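PDB 3B1N: ribokinase, putative from Burkholderia thailandensis, which probably phosphorylates nucleosides with ATP as phosphate donor, as a nucleoside kinase of the pfkB (ribokinase) family, and binds the nucleoside drug mizoribine. Local coordinates for residues I5-F17 / F37-G51. Residues are numbered along the deposited sequence; the frame is centred on the assembly and turned at random. Where two conformers were deposited one is given.
Sequences ICGSIAYDNIMTF and FLVPTMRREFGGCAG. With MZR (5-hydroxy-1-(beta-D-ribofuranosyl)-1H-imidazole-4-carboxamide), chain F.
Ser8 and Cys49 meet beside the bound mizoribine. Ser8 OG accepts from Cys49 N at 2.9 Å and hydrogen-bonds the imidazole hydroxyl O3 of the ligand. Its chi1 of 59° sets OG between backbone N and carbonyl carbon, within range of both partners. Asp12 holds the ribose: OD1 accepts from O2', and OD2 from O3' at 2.5 Å. Gly48 N donates to O3' at 3.0 Å and more weakly to O2'. Asn52 and Asp253 also bond the ligand, as does Ser36 of the second subunit.

Strands 10-16 and 45-47 run antiparallel in the small lid sheet of the ribokinase fold, where 45-47 is outermost within the chain. Asp12 and Glu45 form a hydrogen-bonded pair, Asp12 N to Glu45 O at 2.8 Å. Ala10 and Gly47 form the next such pair, less regularly, since Ala10 N sits above the Gly47 carbonyl plane. The chain then turns through Gly48, the N-cap of helix 49-59. Ala50 N donates to Ser8 O at 2.9 Å, tying that helix to the loop after strand 3-6.

On the sheet face turned from the ligand, Arg44 in one of its two conformers sets a guanidinium face against Tyr11 CD2, its plane 25° from that of the ring. Asp74 forms a salt bridge with Arg44 NH2, and Gln102 accepts from NH1. Phe46 CE1 meets the ring edge at Tyr11 CE1, 3.9 Å away. Toward the second subunit, Phe17 CA lies over a face of Phe37, 4.1 Å from the ring centroid. Phe37 and Leu38 pair in parallel with a strand of that subunit.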
loop_
_atom_site.group_PDB
_atom_site.type_symbol
_atom_site.label_atom_id
_atom_site.label_comp_id
_atom_site.label_asym_id
_atom_site.label_seq_id
_atom_site.Cartn_x
_atom_site.Cartn_y
_atom_site.Cartn_z
ATOM N N ILE B 5 -2.874 21.967 17.321
ATOM C CA ILE B 5 -3.082 20.695 16.600
ATOM C C ILE B 5 -1.736 19.999 16.455
ATOM O O ILE B 5 -0.975 20.345 15.555
ATOM C CB ILE B 5 -3.687 20.962 15.187
ATOM C CG1 ILE B 5 -4.874 21.950 15.226
ATOM C CG2 ILE B 5 -4.050 19.601 14.533
ATOM C CD1 ILE B 5 -6.019 21.478 16.067
ATOM N N CYS B 6 -1.490 19.011 17.315
ATOM C CA CYS B 6 -0.183 18.329 17.313
ATOM C C CYS B 6 -0.278 17.055 16.505
ATOM O O CYS B 6 -1.153 16.217 16.736
ATOM C CB CYS B 6 0.191 17.946 18.719
ATOM S SG CYS B 6 0.322 19.325 19.866
ATOM N N GLY B 7 0.567 16.914 15.504
ATOM C CA GLY B 7 0.506 15.671 14.728
ATOM C C GLY B 7 1.403 15.806 13.524
ATOM O O GLY B 7 2.099 16.798 13.334
ATOM N N SER B 8 1.396 14.764 12.702
ATOM C CA SER B 8 2.244 14.761 11.505
ATOM C C SER B 8 1.864 15.837 10.502
ATOM O O SER B 8 0.682 16.213 10.365
ATOM C CB SER B 8 2.187 13.402 10.831
ATOM O OG SER B 8 0.852 13.085 10.464
ATOM N N ILE B 9 2.856 16.293 9.734
ATOM C CA ILE B 9 2.625 17.188 8.598
ATOM C C ILE B 9 3.365 16.509 7.450
ATOM O O ILE B 9 4.576 16.271 7.577
ATOM C CB ILE B 9 3.205 18.609 8.834
ATOM C CG1 ILE B 9 2.637 19.204 10.138
ATOM C CG2 ILE B 9 2.764 19.479 7.644
ATOM C CD1 ILE B 9 3.305 20.541 10.532
ATOM N N ALA B 10 2.635 16.107 6.411
ATOM C CA ALA B 10 3.210 15.133 5.442
ATOM C C ALA B 10 2.684 15.355 4.076
ATOM O O ALA B 10 1.635 15.977 3.880
ATOM C CB ALA B 10 2.889 13.674 5.932
ATOM N N TYR B 11 3.433 14.840 3.087
ATOM C CA TYR B 11 2.922 14.749 1.725
ATOM C C TYR B 11 2.442 13.331 1.485
ATOM O O TYR B 11 3.154 12.373 1.777
ATOM C CB TYR B 11 4.078 15.069 0.754
ATOM C CG TYR B 11 4.493 16.512 0.822
ATOM C CD1 TYR B 11 3.610 17.534 0.478
ATOM C CD2 TYR B 11 5.747 16.870 1.304
ATOM C CE1 TYR B 11 3.996 18.865 0.540
ATOM C CE2 TYR B 11 6.149 18.207 1.390
ATOM C CZ TYR B 11 5.270 19.198 0.998
ATOM O OH TYR B 11 5.639 20.523 1.041
ATOM N N ASP B 12 1.225 13.236 0.950
ATOM C CA ASP B 12 0.564 11.955 0.752
ATOM C C ASP B 12 0.564 11.528 -0.705
ATOM O O ASP B 12 0.235 12.339 -1.572
ATOM C CB ASP B 12 -0.900 12.014 1.222
ATOM C CG ASP B 12 -1.043 12.140 2.711
ATOM O OD1 ASP B 12 -0.094 11.913 3.469
ATOM O OD2 ASP B 12 -2.183 12.381 3.121
ATOM N N ASN B 13 0.903 10.265 -0.960
ATOM C CA ASN B 13 0.698 9.662 -2.299
ATOM C C ASN B 13 -0.339 8.601 -2.096
ATOM O O ASN B 13 -0.075 7.616 -1.418
ATOM C CB ASN B 13 2.019 9.116 -2.848
ATOM C CG ASN B 13 2.928 10.269 -3.353
ATOM O OD1 ASN B 13 3.900 10.616 -2.728
ATOM N ND2 ASN B 13 2.537 10.894 -4.465
ATOM N N ILE B 14 -1.537 8.892 -2.612
ATOM C CA ILE B 14 -2.702 8.056 -2.341
ATOM C C ILE B 14 -3.043 7.220 -3.578
ATOM O O ILE B 14 -3.269 7.754 -4.695
ATOM C CB ILE B 14 -3.880 8.914 -1.950
ATOM C CG1 ILE B 14 -3.544 9.656 -0.631
ATOM C CG2 ILE B 14 -5.143 8.019 -1.745
ATOM C CD1 ILE B 14 -4.430 10.857 -0.383
ATOM N N MET B 15 -3.108 5.922 -3.326
ATOM C CA MET B 15 -3.399 4.966 -4.379
ATOM C C MET B 15 -4.708 4.310 -4.015
ATOM O O MET B 15 -4.781 3.536 -3.046
ATOM C CB MET B 15 -2.255 3.970 -4.409
ATOM C CG MET B 15 -0.950 4.618 -4.987
ATOM S SD MET B 15 0.534 3.814 -4.384
ATOM C CE MET B 15 0.701 4.590 -2.744
ATOM N N THR B 16 -5.734 4.665 -4.788
ATOM C CA THR B 16 -7.118 4.294 -4.522
ATOM C C THR B 16 -7.487 3.013 -5.257
ATOM O O THR B 16 -7.585 3.025 -6.493
ATOM C CB THR B 16 -8.122 5.365 -5.055
ATOM O OG1 THR B 16 -7.811 6.649 -4.515
ATOM C CG2 THR B 16 -9.534 5.015 -4.612
ATOM N N PHE B 17 -7.675 1.936 -4.512
ATOM C CA PHE B 17 -8.195 0.685 -5.156
ATOM C C PHE B 17 -9.678 0.878 -5.234
ATOM O O PHE B 17 -10.345 1.060 -4.191
ATOM C CB PHE B 17 -7.855 -0.553 -4.347
ATOM C CG PHE B 17 -8.525 -1.819 -4.853
ATOM C CD1 PHE B 17 -8.177 -2.293 -6.118
ATOM C CD2 PHE B 17 -9.425 -2.543 -4.060
ATOM C CE1 PHE B 17 -8.762 -3.429 -6.613
ATOM C CE2 PHE B 17 -10.036 -3.702 -4.581
ATOM C CZ PHE B 17 -9.702 -4.109 -5.869
ATOM N N PHE B 37 -3.375 -2.678 -9.826
ATOM C CA PHE B 37 -4.410 -1.815 -10.416
ATOM C C PHE B 37 -3.746 -0.573 -10.989
ATOM O O PHE B 37 -2.705 -0.094 -10.469
ATOM C CB PHE B 37 -5.511 -1.482 -9.398
ATOM C CG PHE B 37 -5.033 -0.836 -8.112
ATOM C CD1 PHE B 37 -5.009 0.561 -7.987
ATOM C CD2 PHE B 37 -4.630 -1.619 -7.021
ATOM C CE1 PHE B 37 -4.584 1.182 -6.757
ATOM C CE2 PHE B 37 -4.189 -1.013 -5.840
ATOM C CZ PHE B 37 -4.165 0.394 -5.714
ATOM N N LEU B 38 -4.316 -0.037 -12.072
ATOM C CA LEU B 38 -3.722 1.137 -12.716
ATOM C C LEU B 38 -3.975 2.395 -11.919
ATOM O O LEU B 38 -5.082 2.623 -11.351
ATOM C CB LEU B 38 -4.297 1.360 -14.124
ATOM C CG LEU B 38 -3.846 0.406 -15.225
ATOM C CD1 LEU B 38 -4.240 1.079 -16.550
ATOM C CD2 LEU B 38 -2.360 0.000 -15.231
ATOM N N VAL B 39 -2.943 3.224 -11.879
ATOM C CA VAL B 39 -3.048 4.538 -11.250
ATOM C C VAL B 39 -2.487 5.601 -12.183
ATOM O O VAL B 39 -1.640 5.294 -13.050
ATOM C CB VAL B 39 -2.367 4.607 -9.868
ATOM C CG1 VAL B 39 -3.071 3.659 -8.886
ATOM C CG2 VAL B 39 -0.877 4.271 -9.945
ATOM N N PRO B 40 -2.960 6.859 -12.042
ATOM C CA PRO B 40 -2.390 7.951 -12.826
ATOM C C PRO B 40 -1.065 8.439 -12.295
ATOM O O PRO B 40 -0.537 7.911 -11.280
ATOM C CB PRO B 40 -3.444 9.057 -12.688
ATOM C CG PRO B 40 -4.131 8.769 -11.393
ATOM C CD PRO B 40 -4.158 7.253 -11.281
ATOM N N THR B 41 -0.550 9.481 -12.944
ATOM C CA THR B 41 0.708 10.093 -12.578
ATOM C C THR B 41 0.709 10.431 -11.064
ATOM O O THR B 41 -0.306 10.930 -10.550
ATOM C CB THR B 41 0.899 11.380 -13.421
ATOM O OG1 THR B 41 0.939 11.047 -14.833
ATOM C CG2 THR B 41 2.201 12.079 -13.066
ATOM N N MET B 42 1.823 10.083 -10.390
ATOM C CA MET B 42 2.040 10.411 -8.981
ATOM C C MET B 42 1.824 11.900 -8.760
ATOM O O MET B 42 2.377 12.746 -9.492
ATOM C CB MET B 42 3.462 10.034 -8.540
ATOM C CG MET B 42 3.572 8.763 -7.694
ATOM S SD MET B 42 4.820 8.842 -6.370
ATOM C CE MET B 42 6.156 9.721 -7.183
ATOM N N ARG B 43 1.027 12.224 -7.753
ATOM C CA ARG B 43 0.799 13.606 -7.384
ATOM C C ARG B 43 0.802 13.691 -5.872
ATOM O O ARG B 43 0.059 12.963 -5.206
ATOM C CB ARG B 43 -0.559 14.061 -7.886
ATOM C CG ARG B 43 -0.510 15.271 -8.756
ATOM C CD ARG B 43 -1.659 15.256 -9.792
ATOM N NE ARG B 43 -2.907 14.650 -9.305
ATOM C CZ ARG B 43 -3.683 15.152 -8.344
ATOM N NH1 ARG B 43 -3.333 16.267 -7.710
ATOM N NH2 ARG B 43 -4.797 14.522 -7.998
ATOM N N ARG B 44 1.656 14.542 -5.335
ATOM C CA ARG B 44 1.650 14.656 -3.884
ATOM C C ARG B 44 0.574 15.613 -3.392
ATOM O O ARG B 44 0.345 16.704 -3.913
ATOM C CB ARG B 44 3.048 14.914 -3.304
ATOM C CG ARG B 44 4.033 13.793 -3.620
ATOM C CD ARG B 44 5.156 13.731 -2.606
ATOM N NE ARG B 44 5.880 14.991 -2.450
ATOM C CZ ARG B 44 6.896 15.155 -1.603
ATOM N NH1 ARG B 44 7.295 14.134 -0.836
ATOM N NH2 ARG B 44 7.497 16.345 -1.515
ATOM N N GLU B 45 -0.129 15.138 -2.387
ATOM C CA GLU B 45 -1.251 15.874 -1.822
ATOM C C GLU B 45 -0.794 16.346 -0.452
ATOM O O GLU B 45 0.032 15.715 0.233
ATOM C CB GLU B 45 -2.455 14.972 -1.617
ATOM C CG GLU B 45 -3.072 14.294 -2.831
ATOM C CD GLU B 45 -3.907 15.191 -3.689
ATOM O OE1 GLU B 45 -3.916 16.430 -3.468
ATOM O OE2 GLU B 45 -4.566 14.619 -4.601
ATOM N N PHE B 46 -1.358 17.459 -0.021
ATOM C CA PHE B 46 -1.077 17.933 1.316
ATOM C C PHE B 46 -1.801 17.102 2.368
ATOM O O PHE B 46 -3.033 16.934 2.284
ATOM C CB PHE B 46 -1.506 19.425 1.420
ATOM C CG PHE B 46 -0.734 20.320 0.494
ATOM C CD1 PHE B 46 0.555 20.694 0.793
ATOM C CD2 PHE B 46 -1.307 20.726 -0.718
ATOM C CE1 PHE B 46 1.271 21.539 -0.066
ATOM C CE2 PHE B 46 -0.584 21.556 -1.601
ATOM C CZ PHE B 46 0.689 21.951 -1.276
ATOM N N GLY B 47 -1.033 16.612 3.363
ATOM C CA GLY B 47 -1.553 15.640 4.298
ATOM C C GLY B 47 -0.854 15.728 5.627
ATOM O O GLY B 47 -0.377 16.795 6.016
ATOM N N GLY B 48 -0.852 14.615 6.337
ATOM C CA GLY B 48 -0.420 14.563 7.737
ATOM C C GLY B 48 -1.604 14.919 8.612
ATOM O O GLY B 48 -2.468 15.762 8.257
ATOM N N CYS B 49 -1.685 14.261 9.747
ATOM C CA CYS B 49 -2.849 14.412 10.617
ATOM C C CYS B 49 -3.035 15.840 11.119
ATOM O O CYS B 49 -4.155 16.345 11.148
ATOM C CB CYS B 49 -2.715 13.428 11.776
ATOM S SG CYS B 49 -2.784 11.669 11.131
ATOM N N ALA B 50 -1.934 16.507 11.479
ATOM C CA ALA B 50 -2.087 17.900 11.942
ATOM C C ALA B 50 -2.509 18.794 10.809
ATOM O O ALA B 50 -3.316 19.707 11.027
ATOM C CB ALA B 50 -0.808 18.436 12.584
ATOM N N GLY B 51 -1.972 18.591 9.617
ATOM C CA GLY B 51 -2.357 19.444 8.484
ATOM C C GLY B 51 -3.859 19.224 8.225
ATOM O O GLY B 51 -4.608 20.201 7.992
HETATM N N1 MZR F . 2.201 8.665 11.751
HETATM O O3 MZR F . 0.647 10.500 10.336
HETATM C C4 MZR F . 0.416 9.337 9.570
HETATM C C5 MZR F . 0.971 8.029 9.833
HETATM C C6 MZR F . 1.889 7.685 10.921
HETATM O O6 MZR F . 2.287 6.500 10.943
HETATM N N7 MZR F . 0.454 7.267 8.829
HETATM C C8 MZR F . -0.337 8.048 8.057
HETATM N N9 MZR F . -0.369 9.337 8.502
HETATM C "C1'" MZR F . -1.158 10.449 7.946
HETATM C "C2'" MZR F . -1.112 10.659 6.443
HETATM O "O2'" MZR F . -0.083 11.614 6.203
HETATM C "C3'" MZR F . -2.560 11.112 6.128
HETATM O "O3'" MZR F . -2.713 12.420 5.572
HETATM C "C4'" MZR F . -3.289 11.005 7.441
HETATM O "O4'" MZR F . -2.512 10.080 8.180
HETATM C "C5'" MZR F . -4.694 10.484 7.251
HETATM O "O5'" MZR F . -5.302 10.457 8.570
HETATM O O HOH W 1 -0.242 9.912 -6.284
HETATM O O HOH W 2 -1.788 11.230 -4.272
HETATM O O HOH W 3 -6.866 4.148 -8.781
#